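PDB 3KYA: putative phosphatase from Bacteroides thetaiotaomicron, which is of unproven function but binds zinc ions in the crystal and carries an IPT/TIG domain beside a series of antiparallel beta-sheets. Local coordinates for residues Y113-R117 against D118-W122. Sequence-based numbering, arbitrary orientation.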
ATOM      1  N   TYR A 113      25.138  -1.526 -24.801  1.00 13.95           N
ATOM      2  CA  TYR A 113      24.139  -1.845 -25.814  1.00 14.13           C
ATOM      3  C   TYR A 113      24.283  -3.287 -26.259  1.00 14.67           C
ATOM      4  O   TYR A 113      25.304  -3.941 -26.017  1.00 13.69           O
ATOM      5  CB  TYR A 113      24.224  -0.924 -27.034  1.00 14.35           C
ATOM      6  CG  TYR A 113      25.435  -1.123 -27.915  1.00 14.37           C
ATOM      7  CD1 TYR A 113      26.667  -0.566 -27.579  1.00 15.55           C
ATOM      8  CD2 TYR A 113      25.344  -1.837 -29.101  1.00 15.73           C
ATOM      9  CE1 TYR A 113      27.783  -0.734 -28.398  1.00 15.31           C
ATOM     10  CE2 TYR A 113      26.447  -2.008 -29.929  1.00 15.15           C
ATOM     11  CZ  TYR A 113      27.664  -1.457 -29.571  1.00 15.22           C
ATOM     12  OH  TYR A 113      28.760  -1.619 -30.384  1.00 13.61           O
ATOM     13  N   ARG A 114      23.239  -3.770 -26.915  1.00 15.25           N
ATOM     14  CA  ARG A 114      23.209  -5.117 -27.421  1.00 16.45           C
ATOM     15  C   ARG A 114      22.589  -5.025 -28.807  1.00 17.49           C
ATOM     16  O   ARG A 114      21.398  -4.684 -28.921  1.00 16.97           O
ATOM     17  CB  ARG A 114      22.384  -5.993 -26.469  1.00 16.53           C
ATOM     18  CG  ARG A 114      22.299  -7.436 -26.827  1.00 16.89           C
ATOM     19  CD  ARG A 114      21.297  -8.167 -25.922  1.00 15.50           C
ATOM     20  NE  ARG A 114      20.986  -9.499 -26.432  1.00 14.78           N
ATOM     21  CZ  ARG A 114      21.184 -10.652 -25.804  1.00 15.74           C
ATOM     22  NH1 ARG A 114      21.656 -10.704 -24.563  1.00 15.71           N
ATOM     23  NH2 ARG A 114      20.843 -11.785 -26.415  1.00 17.53           N
ATOM     24  N   ASN A 115      23.384  -5.292 -29.853  1.00 18.16           N
ATOM     25  CA  ASN A 115      22.875  -5.220 -31.232  1.00 18.95           C
ATOM     26  C   ASN A 115      22.062  -6.476 -31.584  1.00 19.50           C
ATOM     27  O   ASN A 115      21.932  -7.384 -30.759  1.00 19.48           O
ATOM     28  CB  ASN A 115      24.010  -4.905 -32.251  1.00 19.34           C
ATOM     29  CG  ASN A 115      25.065  -6.010 -32.361  1.00 18.97           C
ATOM     30  OD1 ASN A 115      24.781  -7.190 -32.178  1.00 18.40           O
ATOM     31  ND2 ASN A 115      26.290  -5.615 -32.697  1.00 20.50           N
ATOM     32  N   ASN A 116      21.494  -6.531 -32.788  1.00 19.91           N
ATOM     33  CA  ASN A 116      20.639  -7.672 -33.167  1.00 20.39           C
ATOM     34  C   ASN A 116      21.357  -9.017 -33.214  1.00 19.62           C
ATOM     35  O   ASN A 116      20.719 -10.054 -33.029  1.00 19.39           O
ATOM     36  CB  ASN A 116      19.901  -7.418 -34.493  1.00 21.10           C
ATOM     37  CG  ASN A 116      20.829  -7.004 -35.600  1.00 23.95           C
ATOM     38  OD1 ASN A 116      21.646  -6.102 -35.420  1.00 29.63           O
ATOM     39  ND2 ASN A 116      20.704  -7.641 -36.761  1.00 27.29           N
ATOM     40  N   ARG A 117      22.668  -9.013 -33.459  1.00 18.97           N
ATOM     41  CA  ARG A 117      23.434 -10.266 -33.485  0.50 18.69           C
ATOM     42  C   ARG A 117      24.088 -10.543 -32.124  1.00 18.18           C
ATOM     43  O   ARG A 117      24.693 -11.598 -31.927  1.00 17.53           O
ATOM     44  CB  ARG A 117      24.500 -10.242 -34.591  0.50 18.86           C
ATOM     45  CG  ARG A 117      23.942 -10.126 -36.019  0.50 19.83           C
ATOM     46  CD  ARG A 117      25.063 -10.104 -37.067  0.50 20.68           C
ATOM     47  NE  ARG A 117      24.591  -9.695 -38.392  0.50 21.59           N
ATOM     48  CZ  ARG A 117      24.724  -8.468 -38.892  0.50 22.78           C
ATOM     49  NH1 ARG A 117      25.330  -7.519 -38.194  0.50 23.35           N
ATOM     50  NH2 ARG A 117      24.259  -8.191 -40.103  0.50 23.58           N
ATOM     51  N   ASP A 118      23.938  -9.609 -31.181  1.00 17.65           N
ATOM     52  CA  ASP A 118      24.552  -9.695 -29.843  1.00 17.13           C
ATOM     53  C   ASP A 118      26.048  -9.969 -30.008  1.00 17.00           C
ATOM     54  O   ASP A 118      26.615 -10.762 -29.263  1.00 16.73           O
ATOM     55  CB  ASP A 118      23.886 -10.764 -28.960  1.00 16.73           C
ATOM     56  CG  ASP A 118      24.345 -10.708 -27.487  1.00 16.51           C
ATOM     57  OD1 ASP A 118      24.887  -9.671 -27.055  1.00 13.46           O
ATOM     58  OD2 ASP A 118      24.127 -11.699 -26.737  1.00 15.13           O
ATOM     59  N   ASP A 119      26.689  -9.294 -30.974  1.00 17.18           N
ATOM     60  CA  ASP A 119      28.121  -9.523 -31.236  1.00 17.15           C
ATOM     61  C   ASP A 119      29.018  -8.311 -30.980  1.00 16.64           C
ATOM     62  O   ASP A 119      30.165  -8.306 -31.409  1.00 16.46           O
ATOM     63  CB  ASP A 119      28.336 -10.086 -32.663  1.00 17.57           C
ATOM     64  CG  ASP A 119      28.000  -9.094 -33.774  1.00 18.79           C
ATOM     65  OD1 ASP A 119      27.846  -7.884 -33.510  1.00 17.48           O
ATOM     66  OD2 ASP A 119      27.898  -9.542 -34.941  1.00 20.51           O
ATOM     67  N   GLN A 120      28.501  -7.304 -30.272  1.00 15.37           N
ATOM     68  CA  GLN A 120      29.263  -6.104 -29.945  1.00 14.83           C
ATOM     69  C   GLN A 120      30.453  -6.362 -29.015  1.00 14.63           C
ATOM     70  O   GLN A 120      31.407  -5.581 -29.017  1.00 14.28           O
ATOM     71  CB  GLN A 120      28.365  -5.002 -29.339  1.00 14.55           C
ATOM     72  CG  GLN A 120      27.708  -5.340 -28.001  1.00 13.99           C
ATOM     73  CD  GLN A 120      26.724  -6.475 -28.101  1.00 14.56           C
ATOM     74  OE1 GLN A 120      26.020  -6.609 -29.104  1.00 12.18           O
ATOM     75  NE2 GLN A 120      26.657  -7.302 -27.058  1.00 13.33           N
ATOM     76  N   GLY A 121      30.382  -7.421 -28.211  1.00 14.75           N
ATOM     77  CA  GLY A 121      31.473  -7.798 -27.308  1.00 14.57           C
ATOM     78  C   GLY A 121      31.713  -6.789 -26.192  1.00 14.28           C
ATOM     79  O   GLY A 121      30.770  -6.186 -25.671  1.00 13.97           O
ATOM     80  N   TRP A 122      32.987  -6.618 -25.840  1.00 14.12           N
ATOM     81  CA  TRP A 122      33.424  -5.689 -24.791  1.00 13.43           C
ATOM     82  C   TRP A 122      34.350  -4.644 -25.386  1.00 13.80           C
ATOM     83  O   TRP A 122      35.244  -4.962 -26.190  1.00 12.68           O
ATOM     84  CB  TRP A 122      34.153  -6.436 -23.662  1.00 13.96           C
ATOM     85  CG  TRP A 122      33.275  -7.373 -22.863  1.00 12.84           C
ATOM     86  CD1 TRP A 122      32.589  -8.464 -23.335  1.00 14.20           C
ATOM     87  CD2 TRP A 122      33.028  -7.336 -21.447  1.00 12.97           C
ATOM     88  NE1 TRP A 122      31.907  -9.078 -22.310  1.00 14.92           N
ATOM     89  CE2 TRP A 122      32.159  -8.404 -21.145  1.00 13.03           C
ATOM     90  CE3 TRP A 122      33.440  -6.493 -20.410  1.00 13.34           C
ATOM     91  CZ2 TRP A 122      31.712  -8.660 -19.853  1.00 13.02           C
ATOM     92  CZ3 TRP A 122      32.993  -6.748 -19.136  1.00 12.50           C
ATOM     93  CH2 TRP A 122      32.134  -7.821 -18.866  1.00 13.04           C
TER
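N115 and D119 meet at about a right angle, the amide of one turned 85° against the carboxylate of the other. N115 ND2 gives an in-plane N-H to D119 OD1 at 2.9 Å, reaching that oxygen nearly along its C-O axis. The same amide works back on the main chain: a weak bond from R117 N to N115 OD1 closes an Asx turn, and D119 N adds a straighter bond to N115 OD1 at 3.1 Å. With CG lodged between its own N and carbonyl carbon (chi1 65°), the N115 side chain folds over the type I turn N115-D118, while D118 N closes the turn on N115 O. Q120 runs past N115 in the opposite direction. Its chain bends at chi2 (-65°), which brings Q120 OE1 to N115 N at 3.0 Å, the donor lying above the Q120 amide plane. Q120 NE2, at the other end of the amide, donates almost straight to D118 OD1 at 3.0 Å. Q120 CG sits over one face of the Y113 ring, offset toward the rim, in a CH-pi contact 4.3 Å from the centroid. On D118 the second oxygen, OD2, lies over the centre of the R114 guanidinium, the two planes stacked; R114 NH2 is 3.3 Å from D118 OD2, an ion pair without a directed N-H, because OD2 lies well out of the guanidinium plane; R114 NH1 bonds V464 O. This surface loop, between strands 105-110 and 125-126, is thus shaped by two amides whose donor and acceptor ends both have partners, fixing their flips, while the stacked charges probably stabilise D118 as a carboxylate.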